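Local coordinates for protein subdomain of Desmoplakin Carboxy-Terminal domain (DPCT) (Homo sapiens, PDB 1LM5) that probably binds intermediate filaments through plakin repeats in the carboxy-terminal region of desmoplakin, a desmosomal linker to the cytoskeleton, at residues L128-E132 against A142-I148; E44-G50 against A83-F87. All coordinates share one frame; numbering follows the deposited sequence.

Contact 1 of 2, residues L128-E132 against A142-I148; sequences LVDPE and AIRKGFI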
loop_
_atom_site.group_PDB
_atom_site.type_symbol
_atom_site.label_atom_id
_atom_site.label_comp_id
_atom_site.label_asym_id
_atom_site.label_seq_id
_atom_site.Cartn_x
_atom_site.Cartn_y
_atom_site.Cartn_z
ATOM N N LEU B 128 -9.754 0.548 -2.929
ATOM C CA LEU B 128 -10.283 -0.194 -1.808
ATOM C C LEU B 128 -9.208 -1.044 -1.178
ATOM O O LEU B 128 -8.285 -1.505 -1.854
ATOM C CB LEU B 128 -11.432 -1.090 -2.250
ATOM C CG LEU B 128 -12.627 -0.363 -2.856
ATOM C CD1 LEU B 128 -13.765 -1.355 -3.016
ATOM C CD2 LEU B 128 -13.040 0.791 -1.950
ATOM N N VAL B 129 -9.348 -1.249 0.125
ATOM C CA VAL B 129 -8.401 -2.042 0.882
ATOM C C VAL B 129 -8.827 -3.497 0.953
ATOM O O VAL B 129 -9.990 -3.801 1.211
ATOM C CB VAL B 129 -8.280 -1.522 2.322
ATOM C CG1 VAL B 129 -7.396 -2.448 3.149
ATOM C CG2 VAL B 129 -7.717 -0.111 2.314
ATOM N N ASP B 130 -7.884 -4.393 0.695
ATOM C CA ASP B 130 -8.161 -5.812 0.832
ATOM C C ASP B 130 -7.572 -6.169 2.198
ATOM O O ASP B 130 -6.359 -6.217 2.360
ATOM C CB ASP B 130 -7.463 -6.619 -0.254
ATOM C CG ASP B 130 -7.645 -8.103 -0.055
ATOM O OD1 ASP B 130 -8.279 -8.492 0.953
ATOM O OD2 ASP B 130 -7.161 -8.874 -0.901
ATOM N N PRO B 131 -8.429 -6.398 3.206
ATOM C CA PRO B 131 -7.992 -6.743 4.565
ATOM C C PRO B 131 -7.084 -7.970 4.582
ATOM O O PRO B 131 -6.243 -8.115 5.468
ATOM C CB PRO B 131 -9.306 -7.011 5.299
ATOM C CG PRO B 131 -10.309 -6.226 4.520
ATOM C CD PRO B 131 -9.895 -6.457 3.104
ATOM N N GLU B 132 -7.268 -8.848 3.604
ATOM C CA GLU B 132 -6.470 -10.065 3.493
ATOM C C GLU B 132 -4.971 -9.773 3.475
ATOM O O GLU B 132 -4.198 -10.420 4.177
ATOM C CB GLU B 132 -6.839 -10.813 2.214
ATOM C CG GLU B 132 -5.869 -11.921 1.841
ATOM C CD GLU B 132 -5.909 -12.260 0.353
ATOM O OE1 GLU B 132 -5.163 -13.176 -0.069
ATOM O OE2 GLU B 132 -6.678 -11.612 -0.394
ATOM N N ALA B 142 -11.191 -5.575 -6.816
ATOM C CA ALA B 142 -12.195 -5.630 -5.757
ATOM C C ALA B 142 -13.422 -6.347 -6.315
ATOM O O ALA B 142 -14.107 -7.074 -5.603
ATOM C CB ALA B 142 -12.566 -4.243 -5.301
ATOM N N ILE B 143 -13.707 -6.136 -7.595
ATOM C CA ILE B 143 -14.851 -6.807 -8.211
ATOM C C ILE B 143 -14.526 -8.298 -8.325
ATOM O O ILE B 143 -15.367 -9.155 -8.050
ATOM C CB ILE B 143 -15.149 -6.214 -9.599
ATOM C CG1 ILE B 143 -15.788 -4.833 -9.426
ATOM C CG2 ILE B 143 -16.055 -7.146 -10.395
ATOM C CD1 ILE B 143 -16.047 -4.113 -10.726
ATOM N N ARG B 144 -13.289 -8.589 -8.707
ATOM C CA ARG B 144 -12.815 -9.962 -8.846
ATOM C C ARG B 144 -12.964 -10.690 -7.523
ATOM O O ARG B 144 -13.367 -11.850 -7.483
ATOM C CB ARG B 144 -11.340 -9.971 -9.254
ATOM C CG ARG B 144 -10.646 -11.324 -9.041
ATOM C CD ARG B 144 -11.141 -12.349 -10.025
ATOM N NE ARG B 144 -10.605 -13.684 -9.769
ATOM C CZ ARG B 144 -11.124 -14.549 -8.902
ATOM N NH1 ARG B 144 -12.202 -14.228 -8.197
ATOM N NH2 ARG B 144 -10.574 -15.743 -8.751
ATOM N N LYS B 145 -12.637 -9.997 -6.438
ATOM C CA LYS B 145 -12.707 -10.575 -5.102
ATOM C C LYS B 145 -14.152 -10.653 -4.627
ATOM O O LYS B 145 -14.447 -11.319 -3.641
ATOM C CB LYS B 145 -11.897 -9.733 -4.118
ATOM C CG LYS B 145 -10.455 -9.503 -4.535
ATOM C CD LYS B 145 -9.571 -10.695 -4.252
ATOM C CE LYS B 145 -9.345 -10.868 -2.758
ATOM N NZ LYS B 145 -8.472 -12.032 -2.471
ATOM N N GLY B 146 -15.042 -9.963 -5.328
ATOM C CA GLY B 146 -16.445 -9.970 -4.951
ATOM C C GLY B 146 -16.781 -8.987 -3.841
ATOM O O GLY B 146 -17.839 -9.088 -3.220
ATOM N N PHE B 147 -15.883 -8.044 -3.574
ATOM C CA PHE B 147 -16.130 -7.047 -2.533
ATOM C C PHE B 147 -17.324 -6.209 -2.930
ATOM O O PHE B 147 -18.202 -5.917 -2.121
ATOM C CB PHE B 147 -14.948 -6.088 -2.380
ATOM C CG PHE B 147 -13.740 -6.693 -1.741
ATOM C CD1 PHE B 147 -12.626 -5.908 -1.485
ATOM C CD2 PHE B 147 -13.706 -8.040 -1.399
ATOM C CE1 PHE B 147 -11.499 -6.456 -0.897
ATOM C CE2 PHE B 147 -12.585 -8.594 -0.811
ATOM C CZ PHE B 147 -11.478 -7.805 -0.560
ATOM N N ILE B 148 -17.323 -5.801 -4.189
ATOM C CA ILE B 148 -18.373 -4.963 -4.738
ATOM C C ILE B 148 -18.695 -5.495 -6.119
ATOM O O ILE B 148 -17.863 -6.148 -6.748
ATOM C CB ILE B 148 -17.881 -3.511 -4.895
ATOM C CG1 ILE B 148 -16.665 -3.490 -5.828
ATOM C CG2 ILE B 148 -17.488 -2.941 -3.548
ATOM C CD1 ILE B 148 -16.068 -2.105 -6.061
#
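The backbones come nearest at Leu128 and Ala142, whose CA atoms lie 7.0 Å apart, and side chains make most of the contact. At this end it is apolar: Leu128 CD1 meets Ala142 CB at 3.9 Å and also touches CD1 of Ile148, the two longer side chains reaching toward each other tip to tip. Further along, the Phe147 ring meets Asp130, whose CA lies in the ring plane at the edge. Asp130 OD1 also stands at that edge, 3.6 Å from Phe147 CZ, and the carboxylate and ring planes are 81° apart. The same OD1 accepts from Glu132 N at 2.9 Å, from above the carboxylate plane, an Asx turn. CG anti to the backbone N (chi1 175°) places the Asp130 carboxylate beside the Phe147 ring and Lys145; OD2 lies on the lysine side. Glu132 OE2 accepts a hydrogen bond, part of a salt bridge, from Lys145 NZ at 2.8 Å, met on the syn side and 26° out of the carboxylate plane. A long salt bridge joins Lys145 NZ to Asp130 OD2 at 3.8 Å. Asp130 OD2 and Glu132 OE2, both acceptors, lie 2.8 Å apart; if both acids are charged, the ammonium would probably ease the repulsion. Lys145 reaches them through a chain bent at chi2 and chi3. Gly146, with positive phi, then closes helix 139-145 in a Schellman motif, Phe147 N bonding to Ala142 O and Gly146 N to Ile143 O. Strand 129-130 pairs antiparallel with 135-136 and helix 139-145 follows; a hairpin followed by helices is the plan of a plakin repeat, and both segments fall within a plectin-repeat sequence.

Contact 2 of 2, residues E44-G50 against A83-F87; sequences EAQACTG and AQKAF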
loop_
_atom_site.group_PDB
_atom_site.type_symbol
_atom_site.label_atom_id
_atom_site.label_comp_id
_atom_site.label_asym_id
_atom_site.label_seq_id
_atom_site.Cartn_x
_atom_site.Cartn_y
_atom_site.Cartn_z
ATOM N N GLU B 44 -11.717 8.831 10.300
ATOM C CA GLU B 44 -12.098 7.519 9.782
ATOM C C GLU B 44 -11.387 7.302 8.465
ATOM O O GLU B 44 -10.870 6.230 8.202
ATOM C CB GLU B 44 -13.605 7.434 9.552
ATOM C CG GLU B 44 -14.418 7.478 10.821
ATOM C CD GLU B 44 -15.897 7.505 10.540
ATOM O OE1 GLU B 44 -16.283 7.989 9.455
ATOM O OE2 GLU B 44 -16.669 7.061 11.411
ATOM N N ALA B 45 -11.363 8.340 7.641
ATOM C CA ALA B 45 -10.713 8.245 6.346
ATOM C C ALA B 45 -9.267 7.793 6.532
ATOM O O ALA B 45 -8.725 7.077 5.698
ATOM C CB ALA B 45 -10.761 9.586 5.635
ATOM N N GLN B 46 -8.656 8.201 7.638
ATOM C CA GLN B 46 -7.281 7.818 7.897
ATOM C C GLN B 46 -7.249 6.403 8.427
ATOM O O GLN B 46 -6.506 5.570 7.935
ATOM C CB GLN B 46 -6.654 8.762 8.913
ATOM C CG GLN B 46 -6.692 10.203 8.482
ATOM C CD GLN B 46 -6.018 11.085 9.488
ATOM O OE1 GLN B 46 -5.774 10.663 10.609
ATOM N NE2 GLN B 46 -5.716 12.322 9.102
ATOM N N ALA B 47 -8.081 6.134 9.426
ATOM C CA ALA B 47 -8.113 4.805 10.013
ATOM C C ALA B 47 -8.384 3.721 8.977
ATOM O O ALA B 47 -7.704 2.695 8.955
ATOM C CB ALA B 47 -9.174 4.740 11.114
ATOM N N CYS B 48 -9.367 3.932 8.110
ATOM C CA CYS B 48 -9.685 2.888 7.141
ATOM C C CYS B 48 -8.702 2.796 5.981
ATOM O O CYS B 48 -8.834 1.924 5.131
ATOM C CB CYS B 48 -11.102 3.061 6.611
ATOM S SG CYS B 48 -11.270 4.378 5.433
ATOM N N THR B 49 -7.717 3.690 5.944
ATOM C CA THR B 49 -6.721 3.633 4.882
ATOM C C THR B 49 -5.347 3.258 5.423
ATOM O O THR B 49 -4.342 3.472 4.764
ATOM C CB THR B 49 -6.628 4.966 4.075
ATOM O OG1 THR B 49 -6.408 6.074 4.959
ATOM C CG2 THR B 49 -7.919 5.186 3.275
ATOM N N GLY B 50 -5.302 2.709 6.633
ATOM C CA GLY B 50 -4.022 2.281 7.173
ATOM C C GLY B 50 -3.619 2.830 8.521
ATOM O O GLY B 50 -2.753 2.260 9.185
ATOM N N ALA B 83 -13.939 2.025 11.505
ATOM C CA ALA B 83 -13.092 2.530 10.420
ATOM C C ALA B 83 -11.759 1.785 10.399
ATOM O O ALA B 83 -11.231 1.460 9.335
ATOM C CB ALA B 83 -12.838 4.026 10.593
ATOM N N GLN B 84 -11.201 1.537 11.576
ATOM C CA GLN B 84 -9.935 0.817 11.641
ATOM C C GLN B 84 -10.188 -0.590 11.119
ATOM O O GLN B 84 -9.377 -1.147 10.392
ATOM C CB GLN B 84 -9.389 0.758 13.070
ATOM C CG GLN B 84 -8.013 0.113 13.153
ATOM C CD GLN B 84 -7.327 0.331 14.489
ATOM O OE1 GLN B 84 -7.806 -0.127 15.531
ATOM N NE2 GLN B 84 -6.194 1.034 14.467
ATOM N N LYS B 85 -11.330 -1.158 11.492
ATOM C CA LYS B 85 -11.680 -2.494 11.035
ATOM C C LYS B 85 -11.817 -2.511 9.520
ATOM O O LYS B 85 -11.556 -3.527 8.886
ATOM C CB LYS B 85 -12.988 -2.968 11.674
ATOM C CG LYS B 85 -12.832 -3.503 13.086
ATOM C CD LYS B 85 -14.172 -3.959 13.635
ATOM C CE LYS B 85 -14.051 -4.424 15.075
ATOM N NZ LYS B 85 -13.115 -5.581 15.196
ATOM N N ALA B 86 -12.232 -1.385 8.944
ATOM C CA ALA B 86 -12.388 -1.294 7.496
ATOM C C ALA B 86 -11.040 -1.509 6.839
ATOM O O ALA B 86 -10.954 -1.825 5.653
ATOM C CB ALA B 86 -12.947 0.060 7.105
ATOM N N PHE B 87 -9.974 -1.331 7.607
ATOM C CA PHE B 87 -8.649 -1.550 7.057
ATOM C C PHE B 87 -8.090 -2.908 7.459
ATOM O O PHE B 87 -7.665 -3.691 6.612
ATOM C CB PHE B 87 -7.672 -0.480 7.520
ATOM C CG PHE B 87 -6.330 -0.612 6.897
ATOM C CD1 PHE B 87 -6.098 -0.124 5.620
ATOM C CD2 PHE B 87 -5.307 -1.279 7.558
ATOM C CE1 PHE B 87 -4.862 -0.300 5.002
ATOM C CE2 PHE B 87 -4.074 -1.460 6.949
ATOM C CZ PHE B 87 -3.852 -0.968 5.668
#
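Cys48 O and Ala86 O, one from each segment, both accept from NE2 of Gln122 in helix 112-124, so one amide nitrogen ties the end of helix 36-47 to helix 74-88. The first of these helices closes in a Schellman motif with Gly50 as its C-prime residue, and the Gly50 N bond to Ala47 O is weak at 3.3 Å. Before that end the two helices pack through small side chains, close enough for Ala47 CA to lie only 4.7 Å from Gln84 CA. Ala83 CB presses on Glu44 CB at 3.6 Å and also touches Ala47 CB. Beyond its apolar stem, Glu44 turns its carboxylate to Arg117 in a salt bridge and to Gln40 in a hydrogen bond. Cys48 sits tightly over the other helix, its CA 3.0 Å from Ala83 O and its CB against Ala86 CB at 3.6 Å. Phe87 closes the contact: with CG anti to the backbone N (chi1 -176°), its ring covers the type I turn, Ala47 to Gly50, at the end of helix 36-47. Cys48 O lies at the ring edge, 3.5 Å from Phe87 CD1, whereas Gly50 N lies over one face. Gly50 CA makes a CH-pi contact over that ring, 3.4 Å from the centroid of Phe87 and 8° off the ring normal.

In the fold
Contact 2 closes before contact 1 opens along the chain, and their centres are about 15 Å apart. Contact 2 lies near the middle of the molecule, about 6 Å from the chain centre, whereas contact 1 is about 18 Å from it. They nevertheless touch: Val129 CG1 packs on Phe87 CD1 at 3.6 Å, and Pro131 lies close to the backbone of Phe87. Helix 112-124 serves both, since its Gln122, already bonded to contact 2, accepts from Val129 N through OE1. The hairpin strand 129-130 is thereby joined to the ends of helices 36-47 and 74-88, consistent with the two repeat regions packing against each other.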